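Local coordinates for protein putative ribosomal N-acetyltransferase YdaF (Bacillus subtilis, PDB 1NSL) that is a putative N-acetyltransferase of the GNAT family that may acetylate ribosomal proteins and assembles as a homohexamer or homodimer, at residues 111-119 and 144-152; 15-25 and 51-60. All blocks are in the same frame, centred on the assembly; numbering follows the deposited sequence.

Overall arrangement
Both contacts belong to one GNAT acetyltransferase domain, built on a mixed beta sheet, and they lie on opposite sides of the centre of the chain. Their centres are about 26 Å apart and their nearest atoms about 11 Å, so the two do not touch. Interaction 2 comes first along the chain and closes before interaction 1 opens: it joins the turn after strand 11-15 and helix 21-30 to helix 48-65. Interaction 1 pairs helix 110-124 with helix 140-149 in the later half. Strand 78-89 is touched by side chains from both, and at interaction 2 a second subunit packs against the contact, tying this part of the fold to the assembly.

Interaction 1: 111-119 and 144-152; sequences ITAACRKLI and AVPERIGFL
Ile149 enters helix 111-119 as a knob, its side chain settling among Thr112, Cys115, Arg116 and Ile119. Its CG1 branch, anti to the carbonyl carbon (chi1 -68°), carries CD1 to within 3.9 Å of Cys115 CB. Arg116 and Ile149 run antiparallel alongside one another, and Ile149 CG1 lies over one face of the Arg116 guanidinium, off toward its rim. Arg148 NH1 stands at the edge of that same guanidinium, 3.7 Å from Arg116 NH1; the two planes are perpendicular, and both like-charged side chains belong to exposed residues at the margin of the contact. Thr112 crosses Arg148 at about a right angle; its methyl CG2 lies against the CD-NE end of Arg148, over one face of the guanidinium. Deeper in, Val145 splits its two methyls: CG2 meets Ile111 CG2 at 3.8 Å and CG1 faces Cys115 SG at 4.0 Å. At the far end Ile119 CD1 reaches the edge of the Phe151 ring, 3.8 Å from CZ, the two side chains meeting head-on. Tyr99 of strand 94-101 lies against Ile111, Cys115 and Val145, whereas Phe151 rests on strands 130-136 and 166-176. The axes of segments 111-119 and 144-149 approach to 9.8 Å and cross at -60°. A single knob, Ile149, thus joins helices 110-124 and 140-149, which pack on the sheet of the GNAT fold.

Interaction 2: 15-25 and 51-60; sequences LLEPKDAERLA and YRETIIPDWR
With CG anti to the carbonyl carbon and a bend at chi3 (78°), Arg60 curls its guanidinium back to the backbone of Leu16. Arg60 NH1 donates to Leu16 O at 2.8 Å with an N-H...O angle of 147°; the oxygen lies at the guanidinium edge, while the donor is tilted out of the carbonyl plane. NE and NH2 of Arg60 bond to the carbonyls of Ala64 and Tyr63 of a second subunit, so one side chain joins the turn to the subunit interface. Ile56 fills the middle: CG2 packs on the Glu17-Pro18 peptide, 3.7 Å from Glu17 C, and CD1 lies 3.9 Å from Ala21 CB. Leu24 CD2 makes an off-centre CH-pi contact with the Tyr51 ring, 4.3 Å from its centroid, and also meets the edge of Trp59. Alongside Trp59, with the same heading, Leu16 brings CD1 to 3.7 Å from CZ3. At the outer end Glu22 OE2 forms a 2.9 Å salt bridge with Arg52 NH1, whose neighbour NH2 is paired with Asp49. Helical residues 21-25 and 51-60 cross nearly perpendicularly, at 84°, where the turn after strand 11-15 and the start of helix 21-30 pack on helix 48-65, the N-terminal part of the GNAT fold.

Interaction 1: 111-119 and 144-152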
# COMPACT_ATOMS: atom_id res chain seq x y z
N ILE C 111 8.32 -30.82 19.32
CA ILE C 111 8.09 -29.47 19.83
C ILE C 111 9.16 -28.99 20.80
O ILE C 111 9.76 -27.89 20.60
CB ILE C 111 6.70 -29.35 20.38
CG1 ILE C 111 5.76 -29.69 19.21
CG2 ILE C 111 6.50 -28.01 20.94
CD1 ILE C 111 4.26 -29.83 19.46
N THR C 112 9.43 -29.81 21.82
CA THR C 112 10.43 -29.42 22.81
C THR C 112 11.72 -29.03 22.11
O THR C 112 12.12 -27.86 22.12
CB THR C 112 10.67 -30.55 23.75
OG1 THR C 112 9.49 -30.75 24.51
CG2 THR C 112 11.73 -30.17 24.82
N ALA C 113 12.31 -30.00 21.42
CA ALA C 113 13.53 -29.76 20.68
C ALA C 113 13.50 -28.47 19.86
O ALA C 113 14.46 -27.73 19.89
CB ALA C 113 13.81 -30.93 19.81
N ALA C 114 12.42 -28.23 19.11
CA ALA C 114 12.30 -27.02 18.35
C ALA C 114 12.17 -25.75 19.22
O ALA C 114 12.74 -24.72 18.86
CB ALA C 114 11.12 -27.14 17.35
N CYS C 115 11.40 -25.79 20.32
CA CYS C 115 11.30 -24.62 21.23
C CYS C 115 12.71 -24.24 21.75
O CYS C 115 13.05 -23.07 21.80
CB CYS C 115 10.30 -24.83 22.39
SG CYS C 115 8.59 -25.01 21.79
N ARG C 116 13.54 -25.22 22.12
CA ARG C 116 14.88 -24.87 22.56
C ARG C 116 15.66 -24.08 21.48
O ARG C 116 16.27 -23.03 21.77
CB ARG C 116 15.66 -26.08 23.08
CG ARG C 116 14.97 -26.84 24.22
CD ARG C 116 15.67 -28.19 24.70
NE ARG C 116 15.48 -28.35 26.14
CZ ARG C 116 15.05 -29.47 26.72
NH1 ARG C 116 14.75 -30.52 25.97
NH2 ARG C 116 14.91 -29.55 28.04
N LYS C 117 15.69 -24.54 20.24
CA LYS C 117 16.38 -23.69 19.29
C LYS C 117 15.78 -22.28 19.33
O LYS C 117 16.55 -21.29 19.33
CB LYS C 117 16.34 -24.21 17.86
CG LYS C 117 17.35 -25.30 17.54
CD LYS C 117 18.82 -24.93 17.79
CE LYS C 117 19.64 -26.23 17.74
NZ LYS C 117 20.79 -26.39 18.67
N LEU C 118 14.44 -22.19 19.37
CA LEU C 118 13.72 -20.91 19.29
C LEU C 118 14.07 -20.00 20.44
O LEU C 118 14.22 -18.81 20.28
CB LEU C 118 12.23 -21.15 19.27
CG LEU C 118 11.36 -19.93 18.95
CD1 LEU C 118 12.07 -19.05 17.95
CD2 LEU C 118 9.94 -20.30 18.37
N ILE C 119 14.20 -20.60 21.60
CA ILE C 119 14.47 -19.87 22.78
C ILE C 119 15.87 -19.34 22.64
O ILE C 119 16.09 -18.10 22.65
CB ILE C 119 14.30 -20.79 23.96
CG1 ILE C 119 12.80 -21.05 24.06
CG2 ILE C 119 14.93 -20.17 25.27
CD1 ILE C 119 12.40 -22.06 25.05
N ALA C 144 2.99 -29.81 28.78
CA ALA C 144 4.22 -30.51 29.03
C ALA C 144 5.39 -29.81 28.40
O ALA C 144 6.53 -29.98 28.82
CB ALA C 144 4.17 -31.92 28.54
N VAL C 145 5.16 -29.01 27.40
CA VAL C 145 6.36 -28.52 26.79
C VAL C 145 7.16 -27.52 27.64
O VAL C 145 8.34 -27.70 27.88
CB VAL C 145 6.16 -28.07 25.36
CG1 VAL C 145 7.34 -27.18 24.92
CG2 VAL C 145 6.08 -29.33 24.52
N PRO C 146 6.49 -26.51 28.13
CA PRO C 146 7.12 -25.52 28.99
C PRO C 146 7.75 -26.17 30.25
O PRO C 146 8.88 -25.90 30.60
CB PRO C 146 5.95 -24.65 29.44
CG PRO C 146 4.93 -24.88 28.42
CD PRO C 146 5.05 -26.28 27.93
N GLU C 147 6.99 -27.02 30.90
CA GLU C 147 7.41 -27.59 32.16
C GLU C 147 8.67 -28.45 32.03
O GLU C 147 9.42 -28.54 32.98
CB GLU C 147 6.30 -28.41 32.81
CG GLU C 147 5.06 -27.63 33.26
CD GLU C 147 3.85 -28.54 33.62
OE1 GLU C 147 3.40 -28.55 34.78
OE2 GLU C 147 3.32 -29.25 32.74
N ARG C 148 8.87 -29.05 30.86
CA ARG C 148 9.99 -29.91 30.53
C ARG C 148 11.17 -28.96 30.31
O ARG C 148 12.24 -29.18 30.83
CB ARG C 148 9.68 -30.79 29.28
CG ARG C 148 10.58 -31.95 28.93
CD ARG C 148 11.23 -31.85 27.57
NE ARG C 148 11.06 -32.99 26.63
CZ ARG C 148 12.02 -33.82 26.27
NH1 ARG C 148 13.22 -33.74 26.78
NH2 ARG C 148 11.79 -34.78 25.40
N ILE C 149 11.01 -27.87 29.61
CA ILE C 149 12.17 -26.99 29.49
C ILE C 149 12.45 -26.13 30.79
O ILE C 149 13.45 -25.40 30.87
CB ILE C 149 12.00 -26.10 28.27
CG1 ILE C 149 12.07 -26.91 26.99
CG2 ILE C 149 13.03 -24.96 28.21
CD1 ILE C 149 11.34 -26.19 25.89
N GLY C 150 11.58 -26.20 31.79
CA GLY C 150 11.79 -25.36 32.94
C GLY C 150 11.25 -23.92 33.04
O GLY C 150 11.81 -23.10 33.80
N PHE C 151 10.18 -23.60 32.31
CA PHE C 151 9.45 -22.34 32.51
C PHE C 151 8.76 -22.43 33.89
O PHE C 151 8.71 -23.49 34.49
CB PHE C 151 8.32 -22.19 31.45
CG PHE C 151 8.79 -21.86 30.02
CD1 PHE C 151 9.81 -22.56 29.40
CD2 PHE C 151 8.21 -20.84 29.35
CE1 PHE C 151 10.24 -22.22 28.13
CE2 PHE C 151 8.62 -20.52 28.04
CZ PHE C 151 9.61 -21.23 27.43
N LEU C 152 8.19 -21.34 34.39
CA LEU C 152 7.43 -21.39 35.62
C LEU C 152 6.01 -20.92 35.28
O LEU C 152 5.83 -20.00 34.50
CB LEU C 152 8.04 -20.49 36.67
CG LEU C 152 9.49 -20.71 37.24
CD1 LEU C 152 10.02 -19.58 38.19
CD2 LEU C 152 9.69 -22.07 37.96

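Interaction 2: 15-25 and 51-60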
# COMPACT_ATOMS: atom_id res chain seq x y z
N LEU C 15 11.08 -20.95 7.31
CA LEU C 15 9.96 -20.07 7.03
C LEU C 15 9.17 -20.87 6.09
O LEU C 15 9.74 -21.66 5.38
CB LEU C 15 10.37 -18.81 6.31
CG LEU C 15 10.57 -17.50 7.07
CD1 LEU C 15 11.05 -16.42 6.04
CD2 LEU C 15 9.31 -17.03 7.71
N LEU C 16 7.86 -20.73 6.10
CA LEU C 16 7.06 -21.48 5.14
C LEU C 16 7.12 -20.70 3.83
O LEU C 16 7.48 -19.54 3.83
CB LEU C 16 5.62 -21.58 5.61
CG LEU C 16 5.41 -22.41 6.85
CD1 LEU C 16 4.28 -21.86 7.77
CD2 LEU C 16 5.14 -23.82 6.43
N GLU C 17 6.76 -21.32 2.72
CA GLU C 17 6.73 -20.65 1.44
C GLU C 17 5.40 -20.92 0.76
O GLU C 17 4.81 -21.97 0.97
CB GLU C 17 7.80 -21.22 0.53
CG GLU C 17 9.11 -21.50 1.19
CD GLU C 17 10.07 -22.13 0.21
OE1 GLU C 17 9.69 -22.25 -0.99
OE2 GLU C 17 11.18 -22.52 0.65
N PRO C 18 4.97 -20.03 -0.12
CA PRO C 18 3.73 -20.28 -0.82
C PRO C 18 3.65 -21.71 -1.32
O PRO C 18 2.61 -22.30 -1.22
CB PRO C 18 3.76 -19.22 -1.92
CG PRO C 18 4.41 -18.10 -1.24
CD PRO C 18 5.58 -18.77 -0.56
N LYS C 19 4.70 -22.32 -1.81
CA LYS C 19 4.44 -23.69 -2.23
C LYS C 19 4.10 -24.74 -1.09
O LYS C 19 3.72 -25.88 -1.41
CB LYS C 19 5.56 -24.19 -3.13
CG LYS C 19 6.85 -24.46 -2.35
CD LYS C 19 8.00 -24.73 -3.36
CE LYS C 19 9.31 -25.17 -2.66
NZ LYS C 19 10.13 -26.02 -3.62
N ASP C 20 4.22 -24.38 0.19
CA ASP C 20 3.84 -25.27 1.26
C ASP C 20 2.33 -25.23 1.46
O ASP C 20 1.78 -25.97 2.28
CB ASP C 20 4.47 -24.90 2.61
CG ASP C 20 6.00 -25.04 2.65
OD1 ASP C 20 6.61 -26.04 2.12
OD2 ASP C 20 6.67 -24.15 3.23
N ALA C 21 1.63 -24.34 0.77
CA ALA C 21 0.18 -24.25 1.03
C ALA C 21 -0.69 -25.55 0.91
O ALA C 21 -1.39 -25.92 1.88
CB ALA C 21 -0.47 -23.07 0.29
N GLU C 22 -0.70 -26.23 -0.23
CA GLU C 22 -1.42 -27.51 -0.27
C GLU C 22 -1.11 -28.37 1.00
O GLU C 22 -2.03 -28.70 1.73
CB GLU C 22 -1.19 -28.32 -1.59
CG GLU C 22 -1.13 -27.47 -2.87
CD GLU C 22 0.23 -26.76 -3.03
OE1 GLU C 22 1.13 -27.30 -3.72
OE2 GLU C 22 0.43 -25.67 -2.43
N ARG C 23 0.16 -28.68 1.30
CA ARG C 23 0.47 -29.52 2.47
C ARG C 23 0.00 -28.92 3.79
O ARG C 23 -0.51 -29.64 4.63
CB ARG C 23 1.93 -29.95 2.52
CG ARG C 23 2.27 -30.92 1.38
CD ARG C 23 3.75 -31.44 1.27
NE ARG C 23 4.01 -32.33 0.10
CZ ARG C 23 5.19 -32.94 -0.14
NH1 ARG C 23 5.34 -33.72 -1.21
NH2 ARG C 23 6.21 -32.79 0.71
N LEU C 24 0.17 -27.61 3.99
CA LEU C 24 -0.29 -27.00 5.21
C LEU C 24 -1.81 -27.14 5.34
O LEU C 24 -2.33 -27.58 6.36
CB LEU C 24 0.09 -25.53 5.23
CG LEU C 24 -0.25 -24.78 6.52
CD1 LEU C 24 0.49 -25.44 7.62
CD2 LEU C 24 0.17 -23.37 6.45
N ALA C 25 -2.54 -26.77 4.31
CA ALA C 25 -3.98 -26.81 4.39
C ALA C 25 -4.49 -28.23 4.67
O ALA C 25 -5.42 -28.44 5.44
CB ALA C 25 -4.59 -26.26 3.08
N TYR C 51 -3.94 -19.73 1.84
CA TYR C 51 -2.58 -19.78 2.39
C TYR C 51 -1.53 -19.38 1.37
O TYR C 51 -0.51 -18.79 1.71
CB TYR C 51 -2.23 -21.15 2.98
CG TYR C 51 -2.90 -21.36 4.27
CD1 TYR C 51 -4.09 -22.10 4.35
CD2 TYR C 51 -2.42 -20.78 5.41
CE1 TYR C 51 -4.73 -22.26 5.55
CE2 TYR C 51 -3.06 -20.94 6.60
CZ TYR C 51 -4.19 -21.67 6.67
OH TYR C 51 -4.79 -21.81 7.87
N ARG C 52 -1.76 -19.73 0.12
CA ARG C 52 -0.80 -19.40 -0.90
C ARG C 52 -0.81 -17.93 -1.23
O ARG C 52 0.24 -17.33 -1.45
CB ARG C 52 -1.12 -20.15 -2.17
CG ARG C 52 0.01 -20.20 -3.14
CD ARG C 52 -0.11 -21.29 -4.23
NE ARG C 52 -1.51 -21.63 -4.42
CZ ARG C 52 -2.01 -22.85 -4.30
NH1 ARG C 52 -1.23 -23.88 -4.03
NH2 ARG C 52 -3.31 -23.02 -4.47
N GLU C 53 -1.97 -17.32 -1.29
CA GLU C 53 -1.94 -15.97 -1.81
C GLU C 53 -1.83 -14.86 -0.77
O GLU C 53 -1.36 -13.75 -1.05
CB GLU C 53 -3.13 -15.74 -2.74
CG GLU C 53 -3.15 -16.62 -3.99
CD GLU C 53 -4.59 -16.91 -4.43
OE1 GLU C 53 -5.50 -16.19 -3.96
OE2 GLU C 53 -4.84 -17.87 -5.23
N THR C 54 -2.23 -15.19 0.45
CA THR C 54 -2.39 -14.23 1.49
C THR C 54 -1.72 -14.64 2.76
O THR C 54 -0.82 -13.95 3.25
CB THR C 54 -3.87 -14.13 1.76
OG1 THR C 54 -4.46 -13.48 0.63
CG2 THR C 54 -4.14 -13.22 2.90
N ILE C 55 -2.11 -15.78 3.31
CA ILE C 55 -1.58 -16.06 4.62
C ILE C 55 -0.10 -16.33 4.64
O ILE C 55 0.61 -15.79 5.49
CB ILE C 55 -2.35 -17.14 5.34
CG1 ILE C 55 -3.75 -16.66 5.66
CG2 ILE C 55 -1.68 -17.42 6.65
CD1 ILE C 55 -4.64 -17.75 6.07
N ILE C 56 0.39 -17.14 3.71
CA ILE C 56 1.80 -17.39 3.81
C ILE C 56 2.64 -16.17 3.43
O ILE C 56 3.66 -15.89 4.05
CB ILE C 56 2.17 -18.59 3.08
CG1 ILE C 56 1.50 -19.77 3.76
CG2 ILE C 56 3.64 -18.77 3.16
CD1 ILE C 56 1.66 -21.10 2.94
N PRO C 57 2.25 -15.45 2.40
CA PRO C 57 2.91 -14.20 2.12
C PRO C 57 2.90 -13.30 3.32
O PRO C 57 4.00 -12.90 3.65
CB PRO C 57 2.09 -13.63 0.98
CG PRO C 57 1.70 -14.75 0.21
CD PRO C 57 1.32 -15.79 1.32
N ASP C 58 1.79 -12.99 3.99
CA ASP C 58 1.99 -12.03 5.06
C ASP C 58 2.95 -12.60 6.04
O ASP C 58 3.78 -11.87 6.53
CB ASP C 58 0.79 -11.61 5.87
CG ASP C 58 -0.40 -11.17 5.07
OD1 ASP C 58 -0.30 -10.59 3.94
OD2 ASP C 58 -1.55 -11.35 5.60
N TRP C 59 2.89 -13.88 6.37
CA TRP C 59 3.79 -14.29 7.47
C TRP C 59 5.24 -13.93 7.09
O TRP C 59 6.03 -13.39 7.93
CB TRP C 59 3.70 -15.78 7.85
CG TRP C 59 2.46 -16.20 8.58
CD1 TRP C 59 1.70 -15.45 9.43
CD2 TRP C 59 1.81 -17.48 8.51
NE1 TRP C 59 0.64 -16.18 9.92
CE2 TRP C 59 0.69 -17.44 9.36
CE3 TRP C 59 2.07 -18.66 7.82
CZ2 TRP C 59 -0.17 -18.52 9.53
CZ3 TRP C 59 1.21 -19.74 8.01
CH2 TRP C 59 0.11 -19.65 8.84
N ARG C 60 5.56 -14.19 5.83
CA ARG C 60 6.87 -13.91 5.35
C ARG C 60 7.21 -12.43 5.50
O ARG C 60 8.33 -12.09 5.93
CB ARG C 60 7.08 -14.40 3.94
CG ARG C 60 7.23 -15.90 3.81
CD ARG C 60 7.23 -16.35 2.42
NE ARG C 60 8.53 -16.08 1.83
CZ ARG C 60 9.59 -16.86 2.02
NH1 ARG C 60 9.47 -17.95 2.73
NH2 ARG C 60 10.77 -16.59 1.47